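Local coordinates for protein malate dehydrogenase (Picrophilus torridus, PDB 4BGV) that probably catalyses the reversible, NAD-dependent oxidation of malate to oxaloacetate, a step of the tricarboxylic acid cycle, at residues Asp28-Asp33 with Asp58-Cys63; Arg2-Val7 with Glu72-Asp77; Ser264-Val269 with Leu291-Asp296; Asp183-Ile188 with Glu299-Ser304. All coordinates share one frame; numbering follows the deposited sequence.

Interaction 1: residues Asp28-Asp33 with Asp58-Cys63; sequences DIYIFD and DIKGFC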
loop_
_atom_site.group_PDB
_atom_site.type_symbol
_atom_site.label_atom_id
_atom_site.label_comp_id
_atom_site.label_asym_id
_atom_site.label_seq_id
_atom_site.Cartn_x
_atom_site.Cartn_y
_atom_site.Cartn_z
ATOM N N ASP A 28 9.816 4.963 13.529
ATOM C CA ASP A 28 11.220 4.564 13.643
ATOM C C ASP A 28 11.314 3.300 14.482
ATOM O O ASP A 28 10.513 3.084 15.393
ATOM C CB ASP A 28 12.039 5.685 14.279
ATOM C CG ASP A 28 12.070 6.941 13.417
ATOM O OD1 ASP A 28 12.109 6.822 12.170
ATOM O OD2 ASP A 28 12.052 8.050 13.986
ATOM N N ILE A 29 12.295 2.458 14.182
ATOM C CA ILE A 29 12.360 1.151 14.810
ATOM C C ILE A 29 13.758 0.919 15.360
ATOM O O ILE A 29 14.735 0.953 14.610
ATOM C CB ILE A 29 12.029 0.065 13.786
ATOM C CG1 ILE A 29 10.591 0.234 13.272
ATOM C CG2 ILE A 29 12.170 -1.331 14.398
ATOM C CD1 ILE A 29 10.467 -0.029 11.803
ATOM N N TYR A 30 13.853 0.735 16.673
ATOM C CA TYR A 30 15.119 0.375 17.322
ATOM C C TYR A 30 15.082 -1.083 17.793
ATOM O O TYR A 30 14.148 -1.490 18.507
ATOM C CB TYR A 30 15.406 1.283 18.523
ATOM C CG TYR A 30 15.884 2.684 18.170
ATOM C CD1 TYR A 30 15.643 3.231 16.921
ATOM C CD2 TYR A 30 16.597 3.448 19.095
ATOM C CE1 TYR A 30 16.086 4.509 16.599
ATOM C CE2 TYR A 30 17.036 4.720 18.786
ATOM C CZ TYR A 30 16.778 5.247 17.539
ATOM O OH TYR A 30 17.216 6.522 17.220
ATOM N N ILE A 31 16.080 -1.870 17.387
ATOM C CA ILE A 31 16.084 -3.309 17.677
ATOM C C ILE A 31 17.172 -3.588 18.704
ATOM O O ILE A 31 18.247 -2.989 18.648
ATOM C CB ILE A 31 16.349 -4.161 16.400
ATOM C CG1 ILE A 31 15.470 -3.688 15.234
ATOM C CG2 ILE A 31 16.110 -5.653 16.662
ATOM C CD1 ILE A 31 15.758 -4.422 13.946
ATOM N N PHE A 32 16.883 -4.488 19.647
ATOM C CA PHE A 32 17.819 -4.835 20.721
ATOM C C PHE A 32 17.992 -6.348 20.845
ATOM O O PHE A 32 17.025 -7.102 20.746
ATOM C CB PHE A 32 17.327 -4.269 22.065
ATOM C CG PHE A 32 17.155 -2.772 22.058
ATOM C CD1 PHE A 32 16.011 -2.190 21.507
ATOM C CD2 PHE A 32 18.146 -1.948 22.573
ATOM C CE1 PHE A 32 15.864 -0.807 21.468
ATOM C CE2 PHE A 32 18.004 -0.567 22.557
ATOM C CZ PHE A 32 16.859 0.010 22.000
ATOM N N ASP A 33 19.229 -6.785 21.066
ATOM C CA ASP A 33 19.513 -8.194 21.286
ATOM C C ASP A 33 20.833 -8.355 22.029
ATOM O O ASP A 33 21.794 -7.609 21.804
ATOM C CB ASP A 33 19.553 -8.987 19.975
ATOM C CG ASP A 33 19.315 -10.482 20.197
ATOM O OD1 ASP A 33 20.254 -11.176 20.634
ATOM O OD2 ASP A 33 18.177 -10.958 19.983
ATOM N N ASP A 58 14.146 5.722 10.531
ATOM C CA ASP A 58 15.407 5.470 11.189
ATOM C C ASP A 58 15.260 4.067 11.745
ATOM O O ASP A 58 14.311 3.775 12.481
ATOM C CB ASP A 58 15.581 6.506 12.299
ATOM C CG ASP A 58 16.915 6.412 12.993
ATOM O OD1 ASP A 58 17.836 5.767 12.444
ATOM O OD2 ASP A 58 17.036 6.998 14.094
ATOM N N ILE A 59 16.159 3.176 11.351
ATOM C CA ILE A 59 16.097 1.800 11.819
ATOM C C ILE A 59 17.481 1.446 12.349
ATOM O O ILE A 59 18.462 1.474 11.598
ATOM C CB ILE A 59 15.678 0.853 10.675
ATOM C CG1 ILE A 59 14.340 1.334 10.072
ATOM C CG2 ILE A 59 15.593 -0.582 11.175
ATOM C CD1 ILE A 59 13.819 0.469 8.956
ATOM N N LYS A 60 17.565 1.174 13.649
ATOM C CA LYS A 60 18.869 0.990 14.307
ATOM C C LYS A 60 18.884 -0.283 15.148
ATOM O O LYS A 60 17.829 -0.746 15.599
ATOM C CB LYS A 60 19.187 2.192 15.198
ATOM C CG LYS A 60 19.360 3.505 14.448
ATOM C CD LYS A 60 19.819 4.608 15.399
ATOM C CE LYS A 60 20.068 5.920 14.663
ATOM N NZ LYS A 60 21.296 5.877 13.826
ATOM N N GLY A 61 20.069 -0.854 15.355
ATOM C CA GLY A 61 20.184 -2.031 16.209
ATOM C C GLY A 61 21.278 -1.890 17.258
ATOM O O GLY A 61 22.309 -1.272 16.995
ATOM N N PHE A 62 21.070 -2.488 18.434
ATOM C CA PHE A 62 21.992 -2.324 19.551
ATOM C C PHE A 62 22.230 -3.642 20.271
ATOM O O PHE A 62 21.321 -4.468 20.361
ATOM C CB PHE A 62 21.425 -1.309 20.544
ATOM C CG PHE A 62 21.189 0.039 19.947
ATOM C CD1 PHE A 62 22.224 0.962 19.863
ATOM C CD2 PHE A 62 19.941 0.370 19.430
ATOM C CE1 PHE A 62 22.017 2.219 19.295
ATOM C CE2 PHE A 62 19.721 1.615 18.860
ATOM C CZ PHE A 62 20.760 2.542 18.796
ATOM N N CYS A 63 23.440 -3.826 20.798
ATOM C CA CYS A 63 23.752 -5.017 21.580
ATOM C C CYS A 63 23.519 -4.747 23.062
ATOM O O CYS A 63 24.067 -3.797 23.619
ATOM C CB CYS A 63 25.195 -5.479 21.346
ATOM S SG CYS A 63 25.617 -6.979 22.269
HETATM O O HOH W 1 15.264 8.306 15.252
#

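Interaction 2: residues Arg2-Val7 with Glu72-Asp77; sequences RSKISV and EMKGSD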
loop_
_atom_site.group_PDB
_atom_site.type_symbol
_atom_site.label_atom_id
_atom_site.label_comp_id
_atom_site.label_asym_id
_atom_site.label_seq_id
_atom_site.Cartn_x
_atom_site.Cartn_y
_atom_site.Cartn_z
ATOM N N ARG A 2 8.088 11.403 14.132
ATOM C CA ARG A 2 7.621 10.028 13.972
ATOM C C ARG A 2 7.566 9.350 15.339
ATOM O O ARG A 2 8.302 9.713 16.254
ATOM C CB ARG A 2 8.569 9.221 13.076
ATOM C CG ARG A 2 8.637 9.624 11.590
ATOM C CD ARG A 2 9.867 8.978 10.932
ATOM N NE ARG A 2 10.543 9.913 10.032
ATOM C CZ ARG A 2 11.842 9.906 9.797
ATOM N NH1 ARG A 2 12.628 9.015 10.400
ATOM N NH2 ARG A 2 12.360 10.792 8.961
ATOM N N SER A 3 6.693 8.368 15.472
ATOM C CA SER A 3 6.690 7.535 16.663
ATOM C C SER A 3 7.879 6.600 16.614
ATOM O O SER A 3 8.444 6.346 15.546
ATOM C CB SER A 3 5.402 6.722 16.773
ATOM O OG SER A 3 4.307 7.564 17.106
ATOM N N LYS A 4 8.238 6.089 17.782
ATOM C CA LYS A 4 9.391 5.227 17.933
ATOM C C LYS A 4 8.937 3.910 18.545
ATOM O O LYS A 4 8.198 3.890 19.537
ATOM C CB LYS A 4 10.416 5.909 18.835
ATOM C CG LYS A 4 11.597 5.032 19.228
ATOM C CD LYS A 4 12.601 5.880 20.002
ATOM C CE LYS A 4 13.876 5.120 20.329
ATOM N NZ LYS A 4 14.803 6.004 21.129
ATOM N N ILE A 5 9.353 2.813 17.938
ATOM C CA ILE A 5 9.038 1.491 18.457
ATOM C C ILE A 5 10.355 0.782 18.735
ATOM O O ILE A 5 11.242 0.758 17.873
ATOM C CB ILE A 5 8.208 0.671 17.445
ATOM C CG1 ILE A 5 6.914 1.411 17.076
ATOM C CG2 ILE A 5 7.895 -0.731 17.979
ATOM C CD1 ILE A 5 6.985 2.123 15.711
ATOM N N SER A 6 10.489 0.230 19.936
ATOM C CA SER A 6 11.631 -0.599 20.263
ATOM C C SER A 6 11.186 -2.049 20.205
ATOM O O SER A 6 10.111 -2.380 20.698
ATOM C CB SER A 6 12.166 -0.279 21.664
ATOM O OG SER A 6 12.797 0.994 21.689
ATOM N N VAL A 7 12.017 -2.895 19.600
ATOM C CA VAL A 7 11.792 -4.337 19.556
ATOM C C VAL A 7 12.919 -5.055 20.296
ATOM O O VAL A 7 14.085 -5.000 19.888
ATOM C CB VAL A 7 11.713 -4.829 18.093
ATOM C CG1 VAL A 7 11.553 -6.333 18.019
ATOM C CG2 VAL A 7 10.566 -4.118 17.353
ATOM N N GLU A 72 18.832 3.439 24.880
ATOM C CA GLU A 72 18.358 3.780 23.544
ATOM C C GLU A 72 16.849 3.576 23.316
ATOM O O GLU A 72 16.315 4.011 22.300
ATOM C CB GLU A 72 19.172 3.031 22.471
ATOM C CG GLU A 72 20.657 3.403 22.444
ATOM C CD GLU A 72 20.899 4.791 21.884
ATOM O OE1 GLU A 72 19.919 5.431 21.444
ATOM O OE2 GLU A 72 22.067 5.242 21.877
ATOM N N MET A 73 16.157 2.947 24.260
ATOM C CA MET A 73 14.699 2.812 24.168
ATOM C C MET A 73 13.970 4.091 24.556
ATOM O O MET A 73 12.778 4.204 24.317
ATOM C CB MET A 73 14.182 1.667 25.059
ATOM C CG MET A 73 14.685 0.286 24.662
ATOM S SD MET A 73 13.743 -1.003 25.508
ATOM C CE MET A 73 14.052 -0.628 27.229
ATOM N N LYS A 74 14.683 5.046 25.159
ATOM C CA LYS A 74 14.060 6.281 25.632
ATOM C C LYS A 74 13.126 6.895 24.593
ATOM O O LYS A 74 13.484 7.043 23.420
ATOM C CB LYS A 74 15.120 7.299 26.060
ATOM C CG LYS A 74 16.113 7.665 24.968
ATOM C CD LYS A 74 17.155 8.655 25.475
ATOM C CE LYS A 74 18.196 8.957 24.415
ATOM N NZ LYS A 74 19.154 9.993 24.884
ATOM N N GLY A 75 11.915 7.236 25.030
ATOM C CA GLY A 75 10.941 7.877 24.168
ATOM C C GLY A 75 10.195 6.942 23.232
ATOM O O GLY A 75 9.527 7.400 22.309
ATOM N N SER A 76 10.303 5.633 23.458
ATOM C CA SER A 76 9.567 4.675 22.641
ATOM C C SER A 76 8.078 4.757 22.966
ATOM O O SER A 76 7.694 4.748 24.132
ATOM C CB SER A 76 10.059 3.241 22.905
ATOM O OG SER A 76 11.391 3.041 22.429
ATOM N N ASP A 77 7.235 4.845 21.945
ATOM C CA ASP A 77 5.799 4.823 22.181
ATOM C C ASP A 77 5.366 3.403 22.534
ATOM O O ASP A 77 4.509 3.209 23.397
ATOM C CB ASP A 77 5.039 5.314 20.950
ATOM C CG ASP A 77 3.558 5.500 21.220
ATOM O OD1 ASP A 77 3.207 6.079 22.272
ATOM O OD2 ASP A 77 2.743 5.068 20.379
HETATM O O HOH W 2 7.814 7.870 20.377
#

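Interaction 3: residues Ser264-Val269 with Leu291-Asp296; sequences SKTYLV and LKFNED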
loop_
_atom_site.group_PDB
_atom_site.type_symbol
_atom_site.label_atom_id
_atom_site.label_comp_id
_atom_site.label_asym_id
_atom_site.label_seq_id
_atom_site.Cartn_x
_atom_site.Cartn_y
_atom_site.Cartn_z
ATOM N N SER A 264 -13.996 -8.643 36.178
ATOM C CA SER A 264 -13.727 -9.896 36.879
ATOM C C SER A 264 -15.000 -10.702 37.067
ATOM O O SER A 264 -14.966 -11.937 37.097
ATOM C CB SER A 264 -13.064 -9.637 38.235
ATOM O OG SER A 264 -11.763 -9.089 38.046
ATOM N N LYS A 265 -16.127 -10.007 37.194
ATOM C CA LYS A 265 -17.406 -10.692 37.329
ATOM C C LYS A 265 -17.745 -11.489 36.066
ATOM O O LYS A 265 -18.384 -12.535 36.138
ATOM C CB LYS A 265 -18.516 -9.692 37.674
ATOM C CG LYS A 265 -18.213 -8.900 38.942
ATOM C CD LYS A 265 -19.186 -7.750 39.164
ATOM C CE LYS A 265 -20.479 -8.216 39.811
ATOM N NZ LYS A 265 -21.361 -7.068 40.187
ATOM N N THR A 266 -17.312 -10.988 34.912
ATOM C CA THR A 266 -17.523 -11.669 33.633
ATOM C C THR A 266 -16.489 -12.758 33.337
ATOM O O THR A 266 -16.833 -13.861 32.887
ATOM C CB THR A 266 -17.503 -10.646 32.464
ATOM O OG1 THR A 266 -18.682 -9.827 32.526
ATOM C CG2 THR A 266 -17.448 -11.360 31.111
ATOM N N TYR A 267 -15.217 -12.451 33.569
ATOM C CA TYR A 267 -14.150 -13.368 33.167
ATOM C C TYR A 267 -13.596 -14.248 34.286
ATOM O O TYR A 267 -12.705 -15.056 34.050
ATOM C CB TYR A 267 -13.041 -12.616 32.425
ATOM C CG TYR A 267 -13.534 -12.075 31.106
ATOM C CD1 TYR A 267 -13.830 -12.941 30.066
ATOM C CD2 TYR A 267 -13.743 -10.706 30.912
ATOM C CE1 TYR A 267 -14.309 -12.467 28.849
ATOM C CE2 TYR A 267 -14.218 -10.212 29.689
ATOM C CZ TYR A 267 -14.499 -11.098 28.666
ATOM O OH TYR A 267 -14.985 -10.640 27.454
ATOM N N LEU A 268 -14.126 -14.081 35.495
ATOM C CA LEU A 268 -13.871 -15.013 36.603
ATOM C C LEU A 268 -12.405 -15.101 37.005
ATOM O O LEU A 268 -11.965 -16.103 37.571
ATOM C CB LEU A 268 -14.402 -16.409 36.263
ATOM C CG LEU A 268 -15.790 -16.439 35.614
ATOM C CD1 LEU A 268 -16.224 -17.872 35.365
ATOM C CD2 LEU A 268 -16.803 -15.717 36.475
ATOM N N VAL A 269 -11.652 -14.055 36.691
ATOM C CA VAL A 269 -10.292 -13.907 37.188
ATOM C C VAL A 269 -10.148 -12.501 37.705
ATOM O O VAL A 269 -10.845 -11.586 37.241
ATOM C CB VAL A 269 -9.218 -14.104 36.094
ATOM C CG1 VAL A 269 -9.088 -15.556 35.728
ATOM C CG2 VAL A 269 -9.536 -13.255 34.853
ATOM N N LEU A 291 -18.098 -10.394 27.313
ATOM C CA LEU A 291 -18.893 -11.336 26.532
ATOM C C LEU A 291 -19.921 -12.080 27.372
ATOM O O LEU A 291 -19.736 -12.265 28.569
ATOM C CB LEU A 291 -17.976 -12.366 25.862
ATOM C CG LEU A 291 -16.910 -11.812 24.925
ATOM C CD1 LEU A 291 -15.994 -12.943 24.471
ATOM C CD2 LEU A 291 -17.556 -11.125 23.732
ATOM N N LYS A 292 -20.996 -12.507 26.718
ATOM C CA LYS A 292 -21.926 -13.467 27.284
ATOM C C LYS A 292 -21.509 -14.849 26.795
ATOM O O LYS A 292 -21.413 -15.074 25.596
ATOM C CB LYS A 292 -23.343 -13.181 26.797
ATOM C CG LYS A 292 -23.786 -11.731 26.907
ATOM C CD LYS A 292 -25.295 -11.635 26.691
ATOM C CE LYS A 292 -25.692 -10.367 25.962
ATOM N NZ LYS A 292 -26.184 -10.684 24.590
ATOM N N PHE A 293 -21.257 -15.770 27.716
ATOM C CA PHE A 293 -20.841 -17.121 27.346
ATOM C C PHE A 293 -22.047 -18.054 27.280
ATOM O O PHE A 293 -22.909 -18.018 28.159
ATOM C CB PHE A 293 -19.868 -17.705 28.392
ATOM C CG PHE A 293 -18.553 -16.967 28.515
ATOM C CD1 PHE A 293 -18.455 -15.804 29.266
ATOM C CD2 PHE A 293 -17.409 -17.456 27.905
ATOM C CE1 PHE A 293 -17.233 -15.139 29.387
ATOM C CE2 PHE A 293 -16.186 -16.800 28.030
ATOM C CZ PHE A 293 -16.101 -15.644 28.770
ATOM N N ASN A 294 -22.103 -18.908 26.264
ATOM C CA ASN A 294 -23.020 -20.044 26.331
ATOM C C ASN A 294 -22.384 -21.148 27.190
ATOM O O ASN A 294 -21.238 -21.019 27.615
ATOM C CB ASN A 294 -23.479 -20.524 24.931
ATOM C CG ASN A 294 -22.382 -21.225 24.130
ATOM O OD1 ASN A 294 -21.357 -21.647 24.672
ATOM N ND2 ASN A 294 -22.616 -21.378 22.816
ATOM N N GLU A 295 -23.106 -22.225 27.442
ATOM C CA GLU A 295 -22.609 -23.244 28.364
ATOM C C GLU A 295 -21.316 -23.920 27.900
ATOM O O GLU A 295 -20.411 -24.168 28.709
ATOM C CB GLU A 295 -23.701 -24.276 28.679
ATOM C CG GLU A 295 -23.195 -25.614 29.216
ATOM C CD GLU A 295 -22.402 -25.499 30.510
ATOM O OE1 GLU A 295 -22.448 -24.436 31.164
ATOM O OE2 GLU A 295 -21.725 -26.485 30.874
ATOM N N ASP A 296 -21.209 -24.211 26.608
ATOM C CA ASP A 296 -19.988 -24.842 26.092
ATOM C C ASP A 296 -18.783 -23.913 26.244
ATOM O O ASP A 296 -17.708 -24.328 26.692
ATOM C CB ASP A 296 -20.148 -25.237 24.624
ATOM C CG ASP A 296 -20.885 -26.541 24.450
ATOM O OD1 ASP A 296 -20.963 -27.312 25.432
ATOM O OD2 ASP A 296 -21.381 -26.801 23.330
HETATM O O HOH W 3 -20.952 -10.783 30.662
#

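Interaction 4: residues Asp183-Ile188 with Glu299-Ser304; sequences DMVPFI and EAWKKS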
loop_
_atom_site.group_PDB
_atom_site.type_symbol
_atom_site.label_atom_id
_atom_site.label_comp_id
_atom_site.label_asym_id
_atom_site.label_seq_id
_atom_site.Cartn_x
_atom_site.Cartn_y
_atom_site.Cartn_z
ATOM N N ASP A 183 -5.984 -24.069 25.808
ATOM C CA ASP A 183 -6.469 -22.873 26.502
ATOM C C ASP A 183 -7.251 -21.915 25.595
ATOM O O ASP A 183 -7.813 -20.922 26.076
ATOM C CB ASP A 183 -5.325 -22.117 27.175
ATOM C CG ASP A 183 -4.807 -22.826 28.426
ATOM O OD1 ASP A 183 -5.545 -23.659 28.990
ATOM O OD2 ASP A 183 -3.665 -22.532 28.847
ATOM N N MET A 184 -7.248 -22.188 24.289
ATOM C CA MET A 184 -7.962 -21.349 23.328
ATOM C C MET A 184 -9.448 -21.633 23.445
ATOM O O MET A 184 -9.851 -22.777 23.656
ATOM C CB MET A 184 -7.510 -21.667 21.902
ATOM C CG MET A 184 -7.990 -20.691 20.830
ATOM S SD MET A 184 -7.521 -21.311 19.179
ATOM C CE MET A 184 -8.881 -22.421 18.818
ATOM N N VAL A 185 -10.267 -20.594 23.304
ATOM C CA VAL A 185 -11.714 -20.767 23.380
ATOM C C VAL A 185 -12.355 -20.098 22.169
ATOM O O VAL A 185 -12.501 -18.875 22.124
ATOM C CB VAL A 185 -12.312 -20.152 24.662
ATOM C CG1 VAL A 185 -13.832 -20.401 24.708
ATOM C CG2 VAL A 185 -11.636 -20.726 25.906
ATOM N N PRO A 186 -12.729 -20.903 21.169
ATOM C CA PRO A 186 -13.406 -20.318 20.010
ATOM C C PRO A 186 -14.872 -20.054 20.334
ATOM O O PRO A 186 -15.450 -20.793 21.137
ATOM C CB PRO A 186 -13.316 -21.437 18.967
ATOM C CG PRO A 186 -13.350 -22.703 19.795
ATOM C CD PRO A 186 -12.643 -22.377 21.094
ATOM N N PHE A 187 -15.450 -19.003 19.752
ATOM C CA PHE A 187 -16.908 -18.847 19.717
ATOM C C PHE A 187 -17.285 -19.094 18.266
ATOM O O PHE A 187 -17.142 -18.209 17.405
ATOM C CB PHE A 187 -17.378 -17.434 20.115
ATOM C CG PHE A 187 -17.314 -17.131 21.597
ATOM C CD1 PHE A 187 -16.239 -17.539 22.376
ATOM C CD2 PHE A 187 -18.314 -16.380 22.194
ATOM C CE1 PHE A 187 -16.181 -17.229 23.743
ATOM C CE2 PHE A 187 -18.263 -16.054 23.546
ATOM C CZ PHE A 187 -17.190 -16.477 24.322
ATOM N N ILE A 188 -17.732 -20.308 17.982
ATOM C CA ILE A 188 -18.104 -20.672 16.618
ATOM C C ILE A 188 -19.254 -19.807 16.138
ATOM O O ILE A 188 -19.277 -19.389 14.983
ATOM C CB ILE A 188 -18.488 -22.162 16.526
ATOM C CG1 ILE A 188 -17.268 -23.032 16.810
ATOM C CG2 ILE A 188 -19.076 -22.490 15.172
ATOM C CD1 ILE A 188 -16.004 -22.529 16.173
ATOM N N GLU A 299 -17.637 -23.556 29.984
ATOM C CA GLU A 299 -16.850 -24.716 30.419
ATOM C C GLU A 299 -15.412 -24.597 29.947
ATOM O O GLU A 299 -14.454 -24.822 30.681
ATOM C CB GLU A 299 -17.424 -25.999 29.808
ATOM C CG GLU A 299 -18.763 -26.434 30.345
ATOM C CD GLU A 299 -19.330 -27.645 29.608
ATOM O OE1 GLU A 299 -19.195 -27.720 28.368
ATOM O OE2 GLU A 299 -19.919 -28.520 30.270
ATOM N N ALA A 300 -15.287 -24.287 28.663
ATOM C CA ALA A 300 -13.970 -24.145 28.051
ATOM C C ALA A 300 -13.211 -22.981 28.680
ATOM O O ALA A 300 -12.006 -23.071 28.919
ATOM C CB ALA A 300 -14.099 -23.949 26.553
ATOM N N TRP A 301 -13.916 -21.883 28.944
ATOM C CA TRP A 301 -13.290 -20.731 29.579
ATOM C C TRP A 301 -12.749 -21.061 30.970
ATOM O O TRP A 301 -11.629 -20.675 31.317
ATOM C CB TRP A 301 -14.257 -19.549 29.648
ATOM C CG TRP A 301 -13.623 -18.303 30.221
ATOM C CD1 TRP A 301 -13.845 -17.762 31.453
ATOM C CD2 TRP A 301 -12.661 -17.457 29.579
ATOM N NE1 TRP A 301 -13.088 -16.621 31.615
ATOM C CE2 TRP A 301 -12.342 -16.423 30.483
ATOM C CE3 TRP A 301 -12.024 -17.483 28.334
ATOM C CZ2 TRP A 301 -11.427 -15.419 30.179
ATOM C CZ3 TRP A 301 -11.117 -16.477 28.030
ATOM C CH2 TRP A 301 -10.824 -15.461 28.953
ATOM N N LYS A 302 -13.536 -21.787 31.760
ATOM C CA LYS A 302 -13.135 -22.099 33.125
ATOM C C LYS A 302 -11.837 -22.905 33.160
ATOM O O LYS A 302 -11.001 -22.709 34.038
ATOM C CB LYS A 302 -14.266 -22.811 33.876
ATOM C CG LYS A 302 -15.315 -21.831 34.377
ATOM C CD LYS A 302 -16.503 -22.530 35.024
ATOM C CE LYS A 302 -17.627 -21.528 35.273
ATOM N NZ LYS A 302 -18.779 -22.133 35.999
ATOM N N LYS A 303 -11.660 -23.785 32.184
ATOM C CA LYS A 303 -10.433 -24.565 32.082
ATOM C C LYS A 303 -9.240 -23.669 31.760
ATOM O O LYS A 303 -8.159 -23.832 32.324
ATOM C CB LYS A 303 -10.589 -25.671 31.034
ATOM C CG LYS A 303 -11.378 -26.877 31.539
ATOM C CD LYS A 303 -11.854 -27.798 30.414
ATOM C CE LYS A 303 -10.804 -27.987 29.329
ATOM N NZ LYS A 303 -11.038 -27.072 28.170
ATOM N N SER A 304 -9.448 -22.722 30.850
ATOM C CA SER A 304 -8.402 -21.770 30.492
ATOM C C SER A 304 -8.045 -20.913 31.699
ATOM O O SER A 304 -6.863 -20.653 31.966
ATOM C CB SER A 304 -8.842 -20.876 29.329
ATOM O OG SER A 304 -9.163 -21.639 28.178
#

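Interaction 1: residues Asp28-Asp33 with Asp58-Cys63
Y30 spreads its side chain over the neighbouring strand, reaching three residues of D58-C63. Its CB points to the face of the sheet carrying F32, K60 and F62, and CG sits beside the backbone N (chi1 -76°). Along one flank, CD2 meets F62 CE2 at 3.6 Å, the rings inclined by 48°. CD1 and CE1 lie under K60, whose CB makes a CH-pi contact from over the ring face, 4.3 Å from the centroid. Further out, CZ is 3.8 Å from K60 CD, since both side chains run the same way. At the tip, OH lies 3.2 Å from D58 OD2, a possible but unsettled hydrogen bond. F32 completes the aromatic cluster, its ring slid against that of F62 with little overlap. Beneath runs a parallel ladder, with I31 N to K60 O at 2.7 Å. At its start D28 OD1, also salt-bridged to R2, accepts from D58 N, from above the carboxylate plane. D33, at the strand's end, probably binds NAD and hydrogen-bonds A10 N. In this Rossmann sheet 59-63 is outermost, then 28-33, then 4-8. On the other face, I29 and I31 pack on helix 12-23, while I31 and I59 touch helix 38-47.

Interaction 2: residues Arg2-Val7 with Glu72-Asp77
K4 and D77 join the two backbones where strand 4-7 passes the loop: D77 N donates to K4 O at 2.8 Å. The loop folds as a type II beta turn from M73 to S76, closed by S76 N to M73 O, with G75 supplying the positive phi (80°). A water links K4 N to G75 O. The K4 side chain starts with CG anti to N (chi1 172°) and stays extended to its end, running alongside S76 and over the turn. Its NZ thus arrives between two carbonyl oxygens, donating to E72 O and to K74 O, each at 2.8 Å. A methionine here would probably leave both carbonyls without their charged donor and the turn less firmly tied to the strand. Farther along, S6 OG donates to S76 OG at 2.6 Å, and S76 OG passes its own proton to M73 O, which S76 N already grips. CG of M73 packs against S6 OG at 3.6 Å. Such a loop leading into 78-81, set beside the first strand, belongs to the Rossmann crossover, where the chain returns past strand 4-8 to begin the second half of the sheet.

Interaction 3: residues Ser264-Val269 with Leu291-Asp296
Y267 and F293 set their rings almost perpendicular, the planes 83° apart. CE1 of Y267 comes close to the rim of the F293 ring, near its plane, with CE1 to F293 CZ at 3.6 Å. With CG beside the backbone N (chi1 -66°), the tyrosine ring leaves the last turn of helix 262-267 and brings its hydroxyl across the chain at L291. There L291 N donates to Y267 OH at 3.1 Å, with an N-H...O angle of 148°. The leucine side chain crosses the same group at a slant, its CG 3.4 Å from Y267 OH. One residue earlier, T266 CG2 lies over the centre of the Y267 ring and 3.5 Å from L291 O. T266 OG1 shares a hydrogen bond with a water that donates to L291 O at 2.8 Å. The same Y267 OH also hydrogen-bonds the carbonyl O of Y289, so it accepts from one backbone group and gives to another. A phenylalanine in place of Y267 would probably keep the ring packing but leave L291 N and Y289 O without their shared hydroxyl. W301 also meets both rings, and L291 packs on I196 of a third subunit. The chemistry is therefore mixed: a greasy ring surface holds the end of a short helix against the approach to helix 295-321, while one buried hydroxyl, used both ways, pins the backbone between them.

Interaction 4: residues Asp183-Ile188 with Glu299-Ser304
V185, S304 and D183 carry most of this contact, in which strand 184-187 runs nearly antiparallel to helix 299-304, their axes 8.2 Å apart and inclined by 159°. V185 contributes the most surface, and its two methyls divide the work. Anti to the backbone N (chi1 -178°), V185 CG1 lies 4.0 Å from A300 CB. CG2 takes the other branch and comes between A300 and S304, 3.8 Å from A300 O. The same methyl also comes to the edge of the W301 indole, close to its plane, at 4.1 Å from CE3. One turn further along the helix, S304 supplies the polar part. In the conformer described here, one of two modelled, its OG lies 3.5 Å from V185 CG2 and donates to D183 O at 2.6 Å, the donor standing 44° above the carbonyl plane. D183 adds its carboxylate, whose OD1 lies 3.7 Å from S304 CA, while OD2 is taken by S307 OG, again on the helix. One hydroxyl bond at the D183 end is thus followed by aliphatic packing round V185. D183 comes near R93 of the NAD-binding half, which probably binds substrate, and M184 lies near H180, the probable proton acceptor. V185 and W301 both touch I177 of strand 172-178, the neighbouring strand of the antiparallel sheet, M184 and P186 lean on helices 150-165 and 204-215, and helix 295-321 covers the V185 side.

How the interactions relate
The four contacts fall into two pairs on opposite sides of the chain's centre. Interactions 1 and 2 share the sheet of the NAD-binding half, with a probable hydrogen bond between Y30 O and V7 N. Interactions 3 and 4 share helix 295-321 of the C-terminal half, with Y267 O hydrogen-bonded to W301 NE1. Interaction 1 runs from buried isoleucines and F32 to exposed K60, and interaction 2 has K74 and G75 at its exposed rim; interaction 3 touches through no exposed residue, and interaction 4 buries V185, W301 and S304 beside exposed K303. Strand pairing with aromatic cover, lysine and serine capture of a turn, perpendicular rings with a hydroxyl, and aliphatic strand-on-helix packing with one serine hydroxyl bond follow in order.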